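Local coordinates for protein flavin prenyltransferase UbiX (Aquifex aeolicus, PDB 2EJB) that probably joins a dimethylallyl group from dimethylallyl monophosphate to FMN, making the prenylated flavin cofactor that UbiD decarboxylases need, at residues L6-A11 with V31-S36; S12-G17 with V41-E46; V88-N93 with L121-R126; T94-A99 with L135-K140. All coordinates share one frame; numbering follows the deposited sequence.

Interaction 1. Residues L6-A11 with V31-S36; sequences LCITGA and VDLVIS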
loop_
_atom_site.group_PDB
_atom_site.type_symbol
_atom_site.label_atom_id
_atom_site.label_comp_id
_atom_site.label_asym_id
_atom_site.label_seq_id
_atom_site.Cartn_x
_atom_site.Cartn_y
_atom_site.Cartn_z
ATOM N N LEU A 6 -3.435 -2.337 -21.020
ATOM C CA LEU A 6 -2.500 -2.481 -19.912
ATOM C C LEU A 6 -1.262 -1.632 -20.137
ATOM O O LEU A 6 -0.571 -1.764 -21.154
ATOM C CB LEU A 6 -2.089 -3.952 -19.743
ATOM C CG LEU A 6 -1.011 -4.290 -18.698
ATOM C CD1 LEU A 6 -1.425 -3.798 -17.308
ATOM C CD2 LEU A 6 -0.799 -5.792 -18.673
ATOM N N CYS A 7 -0.997 -0.751 -19.180
ATOM C CA CYS A 7 0.160 0.129 -19.234
ATOM C C CYS A 7 1.066 -0.214 -18.063
ATOM O O CYS A 7 0.603 -0.331 -16.925
ATOM C CB CYS A 7 -0.273 1.591 -19.125
ATOM S SG CYS A 7 -1.465 2.129 -20.381
ATOM N N ILE A 8 2.356 -0.371 -18.342
ATOM C CA ILE A 8 3.325 -0.693 -17.301
ATOM C C ILE A 8 4.324 0.450 -17.205
ATOM O O ILE A 8 5.072 0.717 -18.146
ATOM C CB ILE A 8 4.042 -2.019 -17.626
ATOM C CG1 ILE A 8 2.990 -3.099 -17.901
ATOM C CG2 ILE A 8 4.938 -2.438 -16.463
ATOM C CD1 ILE A 8 3.563 -4.474 -18.191
ATOM N N THR A 9 4.320 1.136 -16.065
ATOM C CA THR A 9 5.210 2.268 -15.856
ATOM C C THR A 9 6.457 1.903 -15.067
ATOM O O THR A 9 6.567 0.801 -14.526
ATOM C CB THR A 9 4.491 3.414 -15.123
ATOM O OG1 THR A 9 4.107 2.983 -13.808
ATOM C CG2 THR A 9 3.253 3.832 -15.897
ATOM N N GLY A 10 7.393 2.847 -15.009
ATOM C CA GLY A 10 8.639 2.631 -14.300
ATOM C C GLY A 10 8.533 2.867 -12.807
ATOM O O GLY A 10 8.730 3.984 -12.319
ATOM N N ALA A 11 8.217 1.799 -12.083
ATOM C CA ALA A 11 8.085 1.846 -10.634
ATOM C C ALA A 11 8.442 0.465 -10.100
ATOM O O ALA A 11 8.249 -0.536 -10.791
ATOM C CB ALA A 11 6.654 2.210 -10.245
ATOM N N VAL A 31 -5.058 -8.179 -25.408
ATOM C CA VAL A 31 -4.377 -7.128 -24.676
ATOM C C VAL A 31 -3.559 -6.141 -25.488
ATOM O O VAL A 31 -2.711 -6.517 -26.297
ATOM C CB VAL A 31 -3.461 -7.725 -23.590
ATOM C CG1 VAL A 31 -2.813 -6.610 -22.782
ATOM C CG2 VAL A 31 -4.265 -8.643 -22.685
ATOM N N ASP A 32 -3.842 -4.864 -25.259
ATOM C CA ASP A 32 -3.112 -3.780 -25.894
ATOM C C ASP A 32 -2.158 -3.333 -24.793
ATOM O O ASP A 32 -2.581 -2.856 -23.737
ATOM C CB ASP A 32 -4.069 -2.658 -26.304
ATOM C CG ASP A 32 -4.733 -2.926 -27.646
ATOM O OD1 ASP A 32 -4.008 -3.002 -28.657
ATOM O OD2 ASP A 32 -5.972 -3.064 -27.693
ATOM N N LEU A 33 -0.869 -3.508 -25.043
ATOM C CA LEU A 33 0.151 -3.195 -24.059
ATOM C C LEU A 33 1.021 -1.983 -24.336
ATOM O O LEU A 33 1.476 -1.765 -25.458
ATOM C CB LEU A 33 1.052 -4.417 -23.886
ATOM C CG LEU A 33 2.267 -4.265 -22.978
ATOM C CD1 LEU A 33 1.816 -4.027 -21.540
ATOM C CD2 LEU A 33 3.109 -5.528 -23.075
ATOM N N VAL A 34 1.252 -1.195 -23.294
ATOM C CA VAL A 34 2.111 -0.027 -23.404
ATOM C C VAL A 34 3.167 -0.196 -22.325
ATOM O O VAL A 34 2.835 -0.339 -21.146
ATOM C CB VAL A 34 1.362 1.299 -23.133
ATOM C CG1 VAL A 34 2.285 2.465 -23.444
ATOM C CG2 VAL A 34 0.099 1.387 -23.968
ATOM N N ILE A 35 4.433 -0.192 -22.728
ATOM C CA ILE A 35 5.529 -0.345 -21.779
ATOM C C ILE A 35 6.448 0.862 -21.821
ATOM O O ILE A 35 6.994 1.197 -22.874
ATOM C CB ILE A 35 6.368 -1.593 -22.091
ATOM C CG1 ILE A 35 5.452 -2.804 -22.262
ATOM C CG2 ILE A 35 7.357 -1.846 -20.959
ATOM C CD1 ILE A 35 6.173 -4.062 -22.691
ATOM N N SER A 36 6.612 1.517 -20.676
ATOM C CA SER A 36 7.479 2.687 -20.589
ATOM C C SER A 36 8.938 2.230 -20.623
ATOM O O SER A 36 9.233 1.066 -20.348
ATOM C CB SER A 36 7.217 3.454 -19.288
ATOM O OG SER A 36 7.765 2.771 -18.172
#
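Leu-6 and Leu-33 lie flank to flank where strands 3-8 and 30-35 run parallel, the two strands of a beta-alpha-beta unit whose crossover is helix 14-26. Backbone bonds stitch them in the usual parallel pattern: Leu-6 N gives to Asp-32 O at 2.9 Å, Val-34 N to Leu-6 O, Ile-8 N to Val-34 O, and Ser-36 N to Ile-8 O.

Leu-33 illustrates how one side chain fills the seam. Its CB starts 4.1 Å from Leu-6 O, and its CG lies 4.2 Å from the same oxygen. With CG anti to the backbone N (chi1 175°), the chain leans over the neighbouring strand, and CD1 settles 3.3 Å from that Leu-6 O. The methyl also meets Leu-6 CG at 4.0 Å and, slanting across the next side chain, Ile-8 CD1 at 3.8 Å. Helix 14-26 covers this face, with Leu-20 and Leu-21 against Leu-6. On the other face Cys-7 SG rests against Val-34 CG2 at 4.0 Å, and Ile-107 packs on both residues.

Past the strand ends come Gly-10 and Ser-36, both predicted to bind FMN. Ser-36 is an N-cap: its OG bonds Ala-39 N and makes a weak second bond, 3.4 Å, to Ile-8 O.

Interaction 2. Residues S12-G17 with V41-E46; sequences SGVIYG and VVLKEE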
loop_
_atom_site.group_PDB
_atom_site.type_symbol
_atom_site.label_atom_id
_atom_site.label_comp_id
_atom_site.label_asym_id
_atom_site.label_seq_id
_atom_site.Cartn_x
_atom_site.Cartn_y
_atom_site.Cartn_z
ATOM N N SER A 12 8.970 0.411 -8.882
ATOM C CA SER A 12 9.344 -0.866 -8.284
ATOM C C SER A 12 8.087 -1.713 -8.159
ATOM O O SER A 12 7.093 -1.283 -7.570
ATOM C CB SER A 12 9.967 -0.653 -6.901
ATOM O OG SER A 12 10.351 -1.885 -6.318
ATOM N N GLY A 13 8.132 -2.909 -8.729
ATOM C CA GLY A 13 6.986 -3.795 -8.678
ATOM C C GLY A 13 6.447 -4.044 -10.071
ATOM O O GLY A 13 5.286 -4.426 -10.238
ATOM N N VAL A 14 7.286 -3.822 -11.077
ATOM C CA VAL A 14 6.871 -4.040 -12.455
ATOM C C VAL A 14 6.417 -5.484 -12.637
ATOM O O VAL A 14 5.707 -5.803 -13.590
ATOM C CB VAL A 14 8.015 -3.744 -13.455
ATOM C CG1 VAL A 14 8.155 -2.247 -13.658
ATOM C CG2 VAL A 14 9.322 -4.319 -12.939
ATOM N N ILE A 15 6.821 -6.346 -11.707
ATOM C CA ILE A 15 6.462 -7.760 -11.757
ATOM C C ILE A 15 4.944 -7.952 -11.691
ATOM O O ILE A 15 4.401 -8.852 -12.331
ATOM C CB ILE A 15 7.130 -8.545 -10.600
ATOM C CG1 ILE A 15 6.870 -10.045 -10.765
ATOM C CG2 ILE A 15 6.611 -8.052 -9.258
ATOM C CD1 ILE A 15 7.573 -10.659 -11.959
ATOM N N TYR A 16 4.265 -7.107 -10.917
ATOM C CA TYR A 16 2.810 -7.183 -10.797
ATOM C C TYR A 16 2.175 -7.042 -12.178
ATOM O O TYR A 16 1.214 -7.740 -12.508
ATOM C CB TYR A 16 2.285 -6.063 -9.890
ATOM C CG TYR A 16 2.600 -6.245 -8.419
ATOM C CD1 TYR A 16 2.039 -7.295 -7.691
ATOM C CD2 TYR A 16 3.445 -5.361 -7.753
ATOM C CE1 TYR A 16 2.308 -7.459 -6.338
ATOM C CE2 TYR A 16 3.725 -5.515 -6.393
ATOM C CZ TYR A 16 3.153 -6.566 -5.696
ATOM O OH TYR A 16 3.430 -6.728 -4.361
ATOM N N GLY A 17 2.723 -6.135 -12.981
ATOM C CA GLY A 17 2.196 -5.909 -14.318
ATOM C C GLY A 17 2.445 -7.064 -15.269
ATOM O O GLY A 17 1.651 -7.326 -16.175
ATOM N N VAL A 41 13.917 -0.994 -17.884
ATOM C CA VAL A 41 15.092 -1.077 -17.024
ATOM C C VAL A 41 14.771 -1.737 -15.686
ATOM O O VAL A 41 15.477 -2.646 -15.247
ATOM C CB VAL A 41 15.691 0.325 -16.773
ATOM C CG1 VAL A 41 16.111 0.947 -18.095
ATOM C CG2 VAL A 41 14.680 1.215 -16.074
ATOM N N VAL A 42 13.689 -1.289 -15.054
ATOM C CA VAL A 42 13.263 -1.819 -13.762
ATOM C C VAL A 42 13.128 -3.342 -13.714
ATOM O O VAL A 42 13.650 -3.980 -12.800
ATOM C CB VAL A 42 11.917 -1.196 -13.328
ATOM C CG1 VAL A 42 11.493 -1.747 -11.960
ATOM C CG2 VAL A 42 12.046 0.313 -13.264
ATOM N N LEU A 43 12.438 -3.935 -14.683
ATOM C CA LEU A 43 12.269 -5.385 -14.655
ATOM C C LEU A 43 13.605 -6.110 -14.746
ATOM O O LEU A 43 13.718 -7.279 -14.363
ATOM C CB LEU A 43 11.354 -5.864 -15.782
ATOM C CG LEU A 43 10.854 -7.297 -15.536
ATOM C CD1 LEU A 43 9.944 -7.327 -14.320
ATOM C CD2 LEU A 43 10.118 -7.813 -16.758
ATOM N N LYS A 44 14.614 -5.417 -15.262
ATOM C CA LYS A 44 15.945 -5.999 -15.383
ATOM C C LYS A 44 16.636 -5.865 -14.034
ATOM O O LYS A 44 16.985 -6.861 -13.399
ATOM C CB LYS A 44 16.775 -5.267 -16.443
ATOM C CG LYS A 44 16.261 -5.376 -17.872
ATOM C CD LYS A 44 17.217 -4.658 -18.817
ATOM C CE LYS A 44 16.776 -4.759 -20.267
ATOM N NZ LYS A 44 17.744 -4.053 -21.156
ATOM N N GLU A 45 16.823 -4.620 -13.602
ATOM C CA GLU A 45 17.468 -4.335 -12.328
ATOM C C GLU A 45 16.722 -4.949 -11.147
ATOM O O GLU A 45 17.198 -4.886 -10.015
ATOM C CB GLU A 45 17.844 -2.842 -12.347
ATOM C CG GLU A 45 18.919 -2.169 -13.202
ATOM C CD GLU A 45 19.255 -0.699 -13.103
ATOM O OE1 GLU A 45 18.563 0.106 -12.483
ATOM O OE2 GLU A 45 20.070 -0.364 -13.952
ATOM N N GLU A 46 15.554 -5.532 -11.405
ATOM C CA GLU A 46 14.773 -6.163 -10.344
ATOM C C GLU A 46 14.581 -7.652 -10.620
ATOM O O GLU A 46 14.253 -8.423 -9.719
ATOM C CB GLU A 46 13.397 -5.501 -10.193
ATOM C CG GLU A 46 13.426 -4.026 -9.817
ATOM C CD GLU A 46 12.123 -3.559 -9.185
ATOM O OE1 GLU A 46 11.041 -3.853 -9.740
ATOM O OE2 GLU A 46 12.183 -2.891 -8.132
#
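Val-14 drives its CG2 methyl into the angle between Val-42 and Leu-43, joining the start of helix 14-26 to the last turns of helix 37-45. This is the dense half of the contact. CG2 stands 3.5 Å from Val-42 CG1 and only 3.4 Å from Leu-43 CD1, tighter than ordinary van der Waals spacing, while Val-14 CG1 touches Val-42 CG1 at 3.8 Å. Leu-43 reaches back because its CG is anti to the backbone N (chi1 -164°), which brings CD1 against Val-14 CG2.

Toward solvent the fit slackens: Leu-43 is largely exposed, and its CD1 comes no nearer to Ile-15 than 4.2 Å, at the backbone N. Ile-15 is instead packed by Phe-155 of the second subunit.

The polar half is gripped at two points. Glu-46 OE2 accepts from Ser-12 OG at 2.8 Å and OE1 from Gly-13 N at 3.2 Å, each through its syn lone pair. Gly-13 has backbone angles that would jam a CB against the preceding carbonyl. A glutamine in place of Glu-46 would probably leave either Ser-12 OG or Gly-13 N facing an amide nitrogen, without its acceptor.

Ser-12, predicted to bind FMN, also receives Phe-155 N of the second subunit. Its hydroxyl thus relays a hydrogen-bond chain from that subunit to a carboxylate whose rotation is fixed by two donors.

Interaction 3. Residues V88-N93 with L121-R126; sequences VPCSTN and LVLLVR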
loop_
_atom_site.group_PDB
_atom_site.type_symbol
_atom_site.label_atom_id
_atom_site.label_comp_id
_atom_site.label_asym_id
_atom_site.label_seq_id
_atom_site.Cartn_x
_atom_site.Cartn_y
_atom_site.Cartn_z
ATOM N N VAL A 88 -0.464 -0.800 -14.303
ATOM C CA VAL A 88 0.180 -1.647 -13.309
ATOM C C VAL A 88 1.625 -2.007 -13.659
ATOM O O VAL A 88 1.879 -2.726 -14.627
ATOM C CB VAL A 88 -0.614 -2.969 -13.152
ATOM C CG1 VAL A 88 0.042 -3.856 -12.105
ATOM C CG2 VAL A 88 -2.071 -2.669 -12.793
ATOM N N PRO A 89 2.592 -1.485 -12.891
ATOM C CA PRO A 89 2.348 -0.604 -11.746
ATOM C C PRO A 89 2.272 0.840 -12.225
ATOM O O PRO A 89 2.755 1.163 -13.305
ATOM C CB PRO A 89 3.564 -0.845 -10.863
ATOM C CG PRO A 89 4.655 -1.020 -11.876
ATOM C CD PRO A 89 4.002 -1.919 -12.925
ATOM N N CYS A 90 1.666 1.699 -11.413
ATOM C CA CYS A 90 1.533 3.110 -11.740
ATOM C C CYS A 90 2.471 3.925 -10.849
ATOM O O CYS A 90 2.226 4.063 -9.651
ATOM C CB CYS A 90 0.086 3.562 -11.519
ATOM S SG CYS A 90 -0.205 5.320 -11.850
ATOM N N SER A 91 3.538 4.463 -11.438
ATOM C CA SER A 91 4.513 5.260 -10.701
ATOM C C SER A 91 3.834 6.507 -10.146
ATOM O O SER A 91 2.775 6.908 -10.633
ATOM C CB SER A 91 5.673 5.673 -11.619
ATOM O OG SER A 91 5.236 6.555 -12.644
ATOM N N THR A 92 4.444 7.118 -9.132
ATOM C CA THR A 92 3.883 8.317 -8.528
ATOM C C THR A 92 3.812 9.429 -9.558
ATOM O O THR A 92 2.907 10.269 -9.523
ATOM C CB THR A 92 4.717 8.792 -7.305
ATOM O OG1 THR A 92 6.095 8.933 -7.676
ATOM C CG2 THR A 92 4.597 7.786 -6.168
ATOM N N ASN A 93 4.761 9.419 -10.491
ATOM C CA ASN A 93 4.798 10.424 -11.547
ATOM C C ASN A 93 3.596 10.269 -12.479
ATOM O O ASN A 93 2.916 11.245 -12.797
ATOM C CB ASN A 93 6.114 10.315 -12.337
ATOM C CG ASN A 93 6.125 11.188 -13.585
ATOM O OD1 ASN A 93 5.985 10.694 -14.701
ATOM N ND2 ASN A 93 6.283 12.488 -13.398
ATOM N N LEU A 121 -10.779 2.697 -15.127
ATOM C CA LEU A 121 -9.346 2.961 -15.001
ATOM C C LEU A 121 -8.869 2.417 -13.655
ATOM O O LEU A 121 -9.373 2.815 -12.601
ATOM C CB LEU A 121 -9.072 4.465 -15.078
ATOM C CG LEU A 121 -7.609 4.884 -14.872
ATOM C CD1 LEU A 121 -6.732 4.333 -16.006
ATOM C CD2 LEU A 121 -7.518 6.395 -14.816
ATOM N N VAL A 122 -7.895 1.511 -13.691
ATOM C CA VAL A 122 -7.380 0.905 -12.465
ATOM C C VAL A 122 -5.873 1.117 -12.311
ATOM O O VAL A 122 -5.093 0.774 -13.200
ATOM C CB VAL A 122 -7.690 -0.606 -12.441
ATOM C CG1 VAL A 122 -7.394 -1.182 -11.070
ATOM C CG2 VAL A 122 -9.152 -0.842 -12.816
ATOM N N LEU A 123 -5.470 1.671 -11.174
ATOM C CA LEU A 123 -4.057 1.945 -10.901
ATOM C C LEU A 123 -3.530 1.158 -9.701
ATOM O O LEU A 123 -4.222 1.009 -8.689
ATOM C CB LEU A 123 -3.860 3.445 -10.640
ATOM C CG LEU A 123 -3.810 4.484 -11.771
ATOM C CD1 LEU A 123 -4.617 4.054 -12.974
ATOM C CD2 LEU A 123 -4.290 5.834 -11.223
ATOM N N LEU A 124 -2.310 0.638 -9.826
ATOM C CA LEU A 124 -1.691 -0.092 -8.726
ATOM C C LEU A 124 -0.555 0.791 -8.260
ATOM O O LEU A 124 0.449 0.933 -8.955
ATOM C CB LEU A 124 -1.135 -1.459 -9.163
ATOM C CG LEU A 124 -0.607 -2.261 -7.959
ATOM C CD1 LEU A 124 -1.795 -2.788 -7.169
ATOM C CD2 LEU A 124 0.273 -3.422 -8.417
ATOM N N VAL A 125 -0.720 1.405 -7.096
ATOM C CA VAL A 125 0.301 2.295 -6.561
ATOM C C VAL A 125 1.188 1.583 -5.551
ATOM O O VAL A 125 0.715 0.832 -4.699
ATOM C CB VAL A 125 -0.337 3.536 -5.903
ATOM C CG1 VAL A 125 0.752 4.426 -5.326
ATOM C CG2 VAL A 125 -1.159 4.310 -6.942
ATOM N N ARG A 126 2.485 1.831 -5.667
ATOM C CA ARG A 126 3.475 1.220 -4.800
ATOM C C ARG A 126 4.446 2.312 -4.364
ATOM O O ARG A 126 5.379 2.656 -5.087
ATOM C CB ARG A 126 4.196 0.112 -5.578
ATOM C CG ARG A 126 5.116 -0.794 -4.773
ATOM C CD ARG A 126 6.431 -0.114 -4.469
ATOM N NE ARG A 126 6.588 0.112 -3.043
ATOM C CZ ARG A 126 7.482 0.935 -2.513
ATOM N NH1 ARG A 126 8.305 1.621 -3.297
ATOM N NH2 ARG A 126 7.546 1.073 -1.197
#
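At the carboxyl-terminal ends of two interior strands of the parallel sheet, where strand 82-90 turns a corner through the cis peptide bond between Val-88 and Pro-89, Cys-90 and Val-88 meet neighbouring strand 121-125. One hydrogen bond joins the two segments: Cys-90 N gives to Leu-124 O at 2.8 Å, nearly straight at the hydrogen (173°), though the donor is tilted 25° from the carbonyl plane.

Side chains pack on both faces of the sheet. On one, Val-88 lies obliquely over Leu-124, its CG1 3.7 Å from Leu-124 CD2 and its CG2 3.9 Å from Leu-124 CB. Tyr-16 of helix 14-26 and helix 162-176, through Leu-173 and Val-169, close over this pair. On the opposite face Cys-90 turns SG anti to the backbone N (chi1 178°), which carries the sulfur against Leu-123 CG at 3.7 Å, while Cys-90 CB stands 3.7 Å from Leu-124 O.

Both segments then leave the sheet for the predicted FMN site. Ser-91 caps helix 92-100 with OG on Thr-94 N, and Arg-126 NH2 bonds Ser-152 O of the second subunit. An apolar seam with a single straight backbone bond thus lies directly before two polar exits, a capped helix start and an arginine tied to the partner subunit, and both Ser-91 and Arg-126 are predicted to bind FMN.

Interaction 4. Residues T94-A99 with L135-K140; sequences TLSCIA and LENMLK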
loop_
_atom_site.group_PDB
_atom_site.type_symbol
_atom_site.label_atom_id
_atom_site.label_comp_id
_atom_site.label_asym_id
_atom_site.label_seq_id
_atom_site.Cartn_x
_atom_site.Cartn_y
_atom_site.Cartn_z
ATOM N N THR A 94 3.335 9.043 -12.912
ATOM C CA THR A 94 2.205 8.773 -13.797
ATOM C C THR A 94 0.901 9.082 -13.075
ATOM O O THR A 94 -0.034 9.622 -13.667
ATOM C CB THR A 94 2.209 7.304 -14.264
ATOM O OG1 THR A 94 3.275 7.121 -15.198
ATOM C CG2 THR A 94 0.887 6.932 -14.926
ATOM N N LEU A 95 0.845 8.740 -11.791
ATOM C CA LEU A 95 -0.340 9.006 -10.989
ATOM C C LEU A 95 -0.636 10.496 -11.029
ATOM O O LEU A 95 -1.776 10.915 -11.234
ATOM C CB LEU A 95 -0.116 8.574 -9.537
ATOM C CG LEU A 95 -1.115 9.139 -8.518
ATOM C CD1 LEU A 95 -2.535 8.660 -8.851
ATOM C CD2 LEU A 95 -0.710 8.716 -7.112
ATOM N N SER A 96 0.411 11.293 -10.839
ATOM C CA SER A 96 0.284 12.743 -10.835
ATOM C C SER A 96 -0.119 13.255 -12.213
ATOM O O SER A 96 -1.070 14.023 -12.342
ATOM C CB SER A 96 1.604 13.384 -10.396
ATOM O OG SER A 96 1.499 14.796 -10.362
ATOM N N CYS A 97 0.594 12.821 -13.243
ATOM C CA CYS A 97 0.272 13.254 -14.594
ATOM C C CYS A 97 -1.197 13.032 -14.950
ATOM O O CYS A 97 -1.857 13.937 -15.464
ATOM C CB CYS A 97 1.189 12.555 -15.602
ATOM S SG CYS A 97 2.904 13.171 -15.519
ATOM N N ILE A 98 -1.715 11.844 -14.653
ATOM C CA ILE A 98 -3.106 11.525 -14.955
ATOM C C ILE A 98 -4.074 12.344 -14.097
ATOM O O ILE A 98 -5.060 12.873 -14.609
ATOM C CB ILE A 98 -3.369 10.005 -14.772
ATOM C CG1 ILE A 98 -2.553 9.218 -15.804
ATOM C CG2 ILE A 98 -4.843 9.691 -14.945
ATOM C CD1 ILE A 98 -2.638 7.701 -15.643
ATOM N N ALA A 99 -3.778 12.465 -12.805
ATOM C CA ALA A 99 -4.614 13.233 -11.886
ATOM C C ALA A 99 -4.675 14.707 -12.270
ATOM O O ALA A 99 -5.667 15.378 -11.998
ATOM C CB ALA A 99 -4.088 13.098 -10.457
ATOM N N LEU A 135 -1.544 11.245 -1.629
ATOM C CA LEU A 135 -2.904 11.049 -1.138
ATOM C C LEU A 135 -3.944 11.812 -1.938
ATOM O O LEU A 135 -4.998 11.276 -2.281
ATOM C CB LEU A 135 -3.026 11.464 0.339
ATOM C CG LEU A 135 -2.629 10.515 1.482
ATOM C CD1 LEU A 135 -2.657 9.068 1.006
ATOM C CD2 LEU A 135 -1.271 10.884 2.019
ATOM N N GLU A 136 -3.662 13.072 -2.229
ATOM C CA GLU A 136 -4.621 13.868 -2.968
ATOM C C GLU A 136 -4.764 13.412 -4.412
ATOM O O GLU A 136 -5.853 13.480 -4.976
ATOM C CB GLU A 136 -4.249 15.352 -2.883
ATOM C CG GLU A 136 -4.543 15.936 -1.502
ATOM C CD GLU A 136 -4.193 17.403 -1.390
ATOM O OE1 GLU A 136 -2.987 17.732 -1.417
ATOM O OE2 GLU A 136 -5.131 18.223 -1.282
ATOM N N ASN A 137 -3.677 12.942 -5.013
ATOM C CA ASN A 137 -3.758 12.479 -6.392
ATOM C C ASN A 137 -4.627 11.237 -6.450
ATOM O O ASN A 137 -5.443 11.085 -7.356
ATOM C CB ASN A 137 -2.365 12.168 -6.939
ATOM C CG ASN A 137 -1.589 13.421 -7.299
ATOM O OD1 ASN A 137 -0.371 13.389 -7.448
ATOM N ND2 ASN A 137 -2.295 14.528 -7.446
ATOM N N MET A 138 -4.448 10.347 -5.479
ATOM C CA MET A 138 -5.236 9.125 -5.439
ATOM C C MET A 138 -6.696 9.455 -5.175
ATOM O O MET A 138 -7.586 8.805 -5.709
ATOM C CB MET A 138 -4.704 8.170 -4.363
ATOM C CG MET A 138 -3.346 7.554 -4.705
ATOM S SD MET A 138 -2.797 6.275 -3.541
ATOM C CE MET A 138 -2.134 7.277 -2.247
ATOM N N LEU A 139 -6.933 10.477 -4.358
ATOM C CA LEU A 139 -8.289 10.895 -4.021
ATOM C C LEU A 139 -8.983 11.458 -5.249
ATOM O O LEU A 139 -10.162 11.192 -5.489
ATOM C CB LEU A 139 -8.261 11.971 -2.935
ATOM C CG LEU A 139 -9.024 11.711 -1.639
ATOM C CD1 LEU A 139 -9.051 13.001 -0.835
ATOM C CD2 LEU A 139 -10.442 11.237 -1.926
ATOM N N LYS A 140 -8.252 12.258 -6.019
ATOM C CA LYS A 140 -8.819 12.838 -7.226
ATOM C C LYS A 140 -9.167 11.726 -8.215
ATOM O O LYS A 140 -10.251 11.736 -8.796
ATOM C CB LYS A 140 -7.848 13.837 -7.863
ATOM C CG LYS A 140 -8.375 14.429 -9.159
ATOM C CD LYS A 140 -8.266 15.941 -9.218
ATOM C CE LYS A 140 -9.058 16.494 -10.410
ATOM N NZ LYS A 140 -8.841 17.956 -10.630
#
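Asn-137 and Leu-95 make the centre of the meeting between helices 92-100 and 132-143. Leu-95 lays its branched end against the asparagine stem, CG 3.6 Å from Asn-137 CB, and reaches past it so that CD2 touches Met-138 CG at 3.8 Å, the two chains crossing at about a right angle. The Asn-137 amide lies across Ser-96 and Ala-99 without bonding to either: OD1 lies 3.5 Å from Ser-96 CB, and ND2 is 3.8 Å from Ala-99 CB. No hydrogen bond links the segments; the contact rests on van der Waals packing.

Further along, the aliphatic part of Lys-140 lies beside the backbone, with CD 3.8 Å from Ala-99 O. The small Ala-99 sits where the backbones come nearest, facing Asn-137; the axes of the two short segments approach to 9.2 Å at an angle of 50°.

What places Leu-95 is its first torsion, with CG anti to the backbone N (chi1 164°), which turns the branch toward helix 132-143. Ile-141 and Cys-90 also touch Leu-95, completing its apolar surroundings. Trimming Leu-95 to an alanine would probably open a gap beside Asn-137 CB and leave Met-138 CG without this apolar neighbour.

Farther out, helix 106-117 backs helix 92-100 through His-108 and Leu-115, and Glu-136 makes a salt bridge with Arg-143 of the second subunit. Helices 92-100 and 132-143 pack side by side on the same face of the sheet, the first touching strand 82-90 at Val-87 and Cys-90, the second reaching Val-125 of strand 121-125 as well as the dimer partner.

How the interactions relate
The contacts illustrate how one parallel sheet can bring together a predicted flavin site. The segments of interactions 1 and 2 alternate along the chain, as do those of 3 and 4, and the first pair closes before the second opens. Interactions 1 and 3 lie about 10 Å apart between centres and share the sheet, strands 3-8 and 82-90 being neighbours. Interaction 2 touches both, mainly through helix 14-26 and the loop before it; interaction 4, about 9 Å from interaction 3, shares helix 92-100 with it. Interactions 2 and 4, centres about 21 Å apart, do not touch, yet both reach the second subunit. The predicted FMN-binding loops at the strand ends are tied together and to the dimer.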